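Local coordinates for protein toll-like receptor 13 (Mus musculus, PDB 4Z0C) that recognises bacterial 23S rRNA as an innate immune receptor and signals through MYD88 and TRAF6 to activate NF-kappa-B, at residues V564-I575 with S591-L602. Numbering follows the deposited sequence.
Sequences VFLDHHQFDPLI and SLYLNASLFQNL. With nucleotides of chain D.
Leu566 N donates to Tyr593 O (2.7 Å), one of four backbone hydrogen bonds that zip strand 564-566 to strand 592-594 in parallel; Val564 N to Ser591 O, Tyr593 N to Val564 O and Asn595 N to Leu566 O complete the ladder. On its other edge Phe565 bonds through its backbone to Gln540 and Val542, making 564-566 the middle of three strands.

Past the strands, polar side chains take over. The Asn595 ND2 group reaches Asp567 O at 2.8 Å, the acceptor lying in the amide plane. Ser597 N closes an Asx turn on Asn595 OD1, which also accepts from Ser597 OG; with the ND2 bond this fixes the amide's rotation. His569 meets that hydroxyl edge-on, NE2 donating to Ser597 OG (2.8 Å). Two waters sit between Leu598 O and Asp572 OD1, within hydrogen-bonding distance of both; one also accepts from Phe571 N, the other from Asn601 N.

These are consecutive leucine-rich repeats, LRR 22 and 23, of the ectodomain solenoid, joined here on a flank away from the main row of repeat strands.

Apolar side chains fill the inner side. Leu598, with CG anti to its backbone N (chi1 -174°), sends CD2 against Leu566 CB (3.7 Å) and the CD2-CE2 side of the Phe571 ring. Phe599 CE1 approaches that ring at its edge, while Leu602 CD1 comes to Phe571 CD2 at 4.0 Å. The Leu566 and Leu594 side chains lie alongside each other, touching through CD1 and CD2.

Opposite, Phe565 and Tyr593 share the outer strand face with bound RNA. Cytidine C10 of chain D lies over one face of the Phe565 ring, its C5 3.6 Å above the plane. Asp567 OD1 accepts from C10 N4 (3.1 Å, 165°) and also meets Tyr593 CD1, carboxylate and ring planes 76° apart. Asp567 OD2 comes within 2.7 Å of C10 N3; both are normally acceptors, so a proton is probably shared between them.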
# COMPACT_ATOMS: atom_id res chain seq x y z
N VAL A 564 -10.23 13.39 4.10
CA VAL A 564 -9.64 14.69 3.76
C VAL A 564 -10.44 15.74 4.51
O VAL A 564 -11.64 15.88 4.30
CB VAL A 564 -9.72 15.02 2.24
CG1 VAL A 564 -8.95 16.29 1.95
CG2 VAL A 564 -9.14 13.90 1.40
N PHE A 565 -9.78 16.46 5.42
CA PHE A 565 -10.44 17.50 6.18
C PHE A 565 -9.80 18.84 5.85
O PHE A 565 -8.66 19.11 6.23
CB PHE A 565 -10.33 17.23 7.69
CG PHE A 565 -10.81 15.87 8.11
CD1 PHE A 565 -12.03 15.38 7.68
CD2 PHE A 565 -10.01 15.05 8.90
CE1 PHE A 565 -12.47 14.11 8.05
CE2 PHE A 565 -10.44 13.78 9.29
CZ PHE A 565 -11.67 13.31 8.86
N LEU A 566 -10.56 19.67 5.13
CA LEU A 566 -10.15 21.02 4.77
C LEU A 566 -11.07 21.98 5.54
O LEU A 566 -12.07 22.47 5.01
CB LEU A 566 -10.25 21.20 3.24
CG LEU A 566 -9.26 20.34 2.43
CD1 LEU A 566 -9.84 19.82 1.11
CD2 LEU A 566 -7.99 21.13 2.17
N ASP A 567 -10.73 22.22 6.81
CA ASP A 567 -11.59 22.93 7.74
C ASP A 567 -11.54 24.43 7.58
O ASP A 567 -12.47 25.13 7.97
CB ASP A 567 -11.21 22.62 9.20
CG ASP A 567 -11.26 21.15 9.54
OD1 ASP A 567 -12.02 20.39 8.90
OD2 ASP A 567 -10.56 20.76 10.49
N HIS A 568 -10.44 24.94 7.05
CA HIS A 568 -10.20 26.38 7.09
C HIS A 568 -10.20 27.05 5.70
O HIS A 568 -11.20 26.96 4.98
CB HIS A 568 -8.91 26.66 7.85
CG HIS A 568 -8.88 26.05 9.22
ND1 HIS A 568 -9.75 26.42 10.22
CD2 HIS A 568 -8.11 25.05 9.73
CE1 HIS A 568 -9.50 25.70 11.30
NE2 HIS A 568 -8.52 24.86 11.03
N HIS A 569 -9.11 27.70 5.31
CA HIS A 569 -9.06 28.35 4.00
C HIS A 569 -7.82 27.93 3.22
O HIS A 569 -7.10 28.76 2.65
CB HIS A 569 -9.17 29.86 4.15
CG HIS A 569 -10.57 30.32 4.43
ND1 HIS A 569 -10.85 31.38 5.26
CD2 HIS A 569 -11.77 29.84 4.01
CE1 HIS A 569 -12.16 31.55 5.33
NE2 HIS A 569 -12.74 30.62 4.58
N GLN A 570 -7.61 26.62 3.17
CA GLN A 570 -6.43 25.99 2.58
C GLN A 570 -6.22 26.28 1.10
O GLN A 570 -5.08 26.28 0.64
CB GLN A 570 -6.47 24.48 2.82
CG GLN A 570 -6.00 24.07 4.21
CD GLN A 570 -7.12 23.92 5.25
OE1 GLN A 570 -8.25 24.37 5.07
NE2 GLN A 570 -6.78 23.27 6.36
N PHE A 571 -7.30 26.52 0.35
CA PHE A 571 -7.18 26.76 -1.09
C PHE A 571 -6.93 28.22 -1.46
O PHE A 571 -6.77 28.54 -2.63
CB PHE A 571 -8.39 26.21 -1.85
CG PHE A 571 -8.49 24.71 -1.82
CD1 PHE A 571 -7.38 23.94 -1.51
CD2 PHE A 571 -9.69 24.08 -2.09
CE1 PHE A 571 -7.47 22.55 -1.46
CE2 PHE A 571 -9.79 22.70 -2.05
CZ PHE A 571 -8.68 21.94 -1.73
N ASP A 572 -6.87 29.11 -0.47
CA ASP A 572 -6.69 30.53 -0.75
C ASP A 572 -5.47 30.91 -1.60
O ASP A 572 -5.56 31.85 -2.39
CB ASP A 572 -6.72 31.37 0.53
CG ASP A 572 -8.14 31.72 0.97
OD1 ASP A 572 -9.10 31.11 0.45
OD2 ASP A 572 -8.27 32.60 1.86
N PRO A 573 -4.34 30.19 -1.44
CA PRO A 573 -3.20 30.53 -2.30
C PRO A 573 -3.36 30.08 -3.74
O PRO A 573 -2.63 30.59 -4.59
CB PRO A 573 -2.03 29.78 -1.64
CG PRO A 573 -2.48 29.53 -0.23
CD PRO A 573 -3.94 29.31 -0.33
N LEU A 574 -4.27 29.15 -4.01
CA LEU A 574 -4.38 28.51 -5.32
C LEU A 574 -5.15 29.31 -6.38
O LEU A 574 -6.13 28.82 -6.94
CB LEU A 574 -5.02 27.12 -5.18
CG LEU A 574 -4.38 26.15 -4.18
CD1 LEU A 574 -5.06 24.79 -4.29
CD2 LEU A 574 -2.86 26.03 -4.41
N ILE A 575 -4.70 30.52 -6.67
CA ILE A 575 -5.52 31.40 -7.49
C ILE A 575 -5.61 30.97 -8.94
O ILE A 575 -6.61 31.23 -9.60
CB ILE A 575 -5.09 32.89 -7.39
CG1 ILE A 575 -3.69 33.12 -7.93
CG2 ILE A 575 -5.22 33.40 -5.97
CD1 ILE A 575 -3.68 34.18 -9.04
N SER A 591 -15.50 11.21 6.33
CA SER A 591 -14.27 11.18 5.54
C SER A 591 -13.92 12.48 4.83
O SER A 591 -12.81 12.62 4.30
CB SER A 591 -14.32 10.06 4.49
OG SER A 591 -15.39 10.23 3.59
N LEU A 592 -14.86 13.43 4.83
CA LEU A 592 -14.67 14.66 4.06
C LEU A 592 -15.24 15.85 4.80
O LEU A 592 -16.37 15.80 5.25
CB LEU A 592 -15.37 14.54 2.71
CG LEU A 592 -14.81 15.21 1.45
CD1 LEU A 592 -15.95 15.58 0.50
CD2 LEU A 592 -13.90 16.39 1.72
N TYR A 593 -14.44 16.90 4.94
CA TYR A 593 -14.95 18.17 5.39
C TYR A 593 -14.37 19.29 4.55
O TYR A 593 -13.16 19.39 4.41
CB TYR A 593 -14.66 18.43 6.87
CG TYR A 593 -15.31 19.70 7.37
CD1 TYR A 593 -14.70 20.94 7.23
CD2 TYR A 593 -16.57 19.65 7.96
CE1 TYR A 593 -15.33 22.10 7.67
CE2 TYR A 593 -17.20 20.80 8.40
CZ TYR A 593 -16.57 22.01 8.26
OH TYR A 593 -17.21 23.14 8.72
N LEU A 594 -15.26 20.14 4.04
CA LEU A 594 -14.86 21.32 3.27
C LEU A 594 -15.50 22.54 3.93
O LEU A 594 -16.72 22.58 4.11
CB LEU A 594 -15.33 21.20 1.81
CG LEU A 594 -14.95 19.93 1.03
CD1 LEU A 594 -15.62 19.90 -0.34
CD2 LEU A 594 -13.45 19.85 0.86
N ASN A 595 -14.67 23.50 4.33
CA ASN A 595 -15.17 24.74 4.92
C ASN A 595 -16.18 25.37 3.96
O ASN A 595 -16.02 25.28 2.74
CB ASN A 595 -14.01 25.70 5.20
CG ASN A 595 -14.45 27.03 5.84
OD1 ASN A 595 -15.11 27.85 5.20
ND2 ASN A 595 -14.07 27.24 7.10
N ALA A 596 -17.22 25.99 4.52
CA ALA A 596 -18.31 26.53 3.71
C ALA A 596 -17.79 27.49 2.64
O ALA A 596 -18.31 27.51 1.53
CB ALA A 596 -19.34 27.21 4.59
N SER A 597 -16.75 28.25 2.95
CA SER A 597 -16.22 29.21 1.98
C SER A 597 -14.87 28.80 1.37
O SER A 597 -14.14 29.66 0.88
CB SER A 597 -16.09 30.59 2.64
OG SER A 597 -15.41 30.51 3.88
N LEU A 598 -14.58 27.51 1.38
CA LEU A 598 -13.29 26.98 0.89
C LEU A 598 -12.98 27.32 -0.58
O LEU A 598 -11.83 27.61 -0.93
CB LEU A 598 -13.25 25.46 1.07
CG LEU A 598 -11.95 24.72 0.75
CD1 LEU A 598 -10.85 25.10 1.72
CD2 LEU A 598 -12.22 23.23 0.78
N PHE A 599 -14.01 27.32 -1.43
CA PHE A 599 -13.84 27.55 -2.86
C PHE A 599 -13.88 29.02 -3.29
O PHE A 599 -13.92 29.32 -4.48
CB PHE A 599 -14.91 26.79 -3.65
CG PHE A 599 -14.85 25.31 -3.50
CD1 PHE A 599 -13.67 24.63 -3.66
CD2 PHE A 599 -15.99 24.59 -3.17
CE1 PHE A 599 -13.63 23.25 -3.51
CE2 PHE A 599 -15.95 23.22 -3.02
CZ PHE A 599 -14.78 22.55 -3.19
N GLN A 600 -13.88 29.94 -2.33
CA GLN A 600 -14.08 31.36 -2.65
C GLN A 600 -13.08 31.98 -3.60
O GLN A 600 -13.43 32.84 -4.40
CB GLN A 600 -14.12 32.19 -1.38
CG GLN A 600 -15.49 32.26 -0.77
CD GLN A 600 -15.55 33.27 0.34
OE1 GLN A 600 -14.56 33.48 1.07
NE2 GLN A 600 -16.69 33.94 0.48
N ASN A 601 -11.83 31.56 -3.54
CA ASN A 601 -10.82 32.19 -4.37
C ASN A 601 -10.57 31.49 -5.71
O ASN A 601 -9.81 31.97 -6.55
CB ASN A 601 -9.53 32.36 -3.60
CG ASN A 601 -9.45 33.69 -2.92
OD1 ASN A 601 -10.12 33.91 -1.91
ND2 ASN A 601 -8.67 34.60 -3.48
N LEU A 602 -11.22 30.35 -5.89
CA LEU A 602 -10.97 29.53 -7.05
C LEU A 602 -11.79 30.03 -8.22
O LEU A 602 -12.66 29.34 -8.74
CB LEU A 602 -11.25 28.05 -6.74
CG LEU A 602 -10.52 27.42 -5.55
CD1 LEU A 602 -10.79 25.92 -5.49
CD2 LEU A 602 -9.02 27.72 -5.58
P C D 10 -11.62 12.88 16.45
OP1 C D 10 -11.13 13.41 17.75
OP2 C D 10 -13.03 13.11 16.05
O5' C D 10 -10.66 13.45 15.32
C5' C D 10 -9.26 13.25 15.41
C4' C D 10 -8.52 14.56 15.33
O4' C D 10 -8.74 15.15 14.02
C3' C D 10 -8.94 15.62 16.36
O3' C D 10 -7.80 16.34 16.81
C2' C D 10 -9.85 16.54 15.55
O2' C D 10 -9.88 17.87 16.01
C1' C D 10 -9.21 16.47 14.16
N1 C D 10 -10.16 16.74 13.08
C2 C D 10 -10.11 17.98 12.42
O2 C D 10 -9.24 18.81 12.73
N3 C D 10 -11.00 18.25 11.45
C4 C D 10 -11.93 17.36 11.13
N4 C D 10 -12.78 17.69 10.15
C5 C D 10 -12.02 16.09 11.78
C6 C D 10 -11.12 15.82 12.74
O HOH W 1 -9.88 28.02 1.02
O HOH W 2 -10.31 29.59 -1.97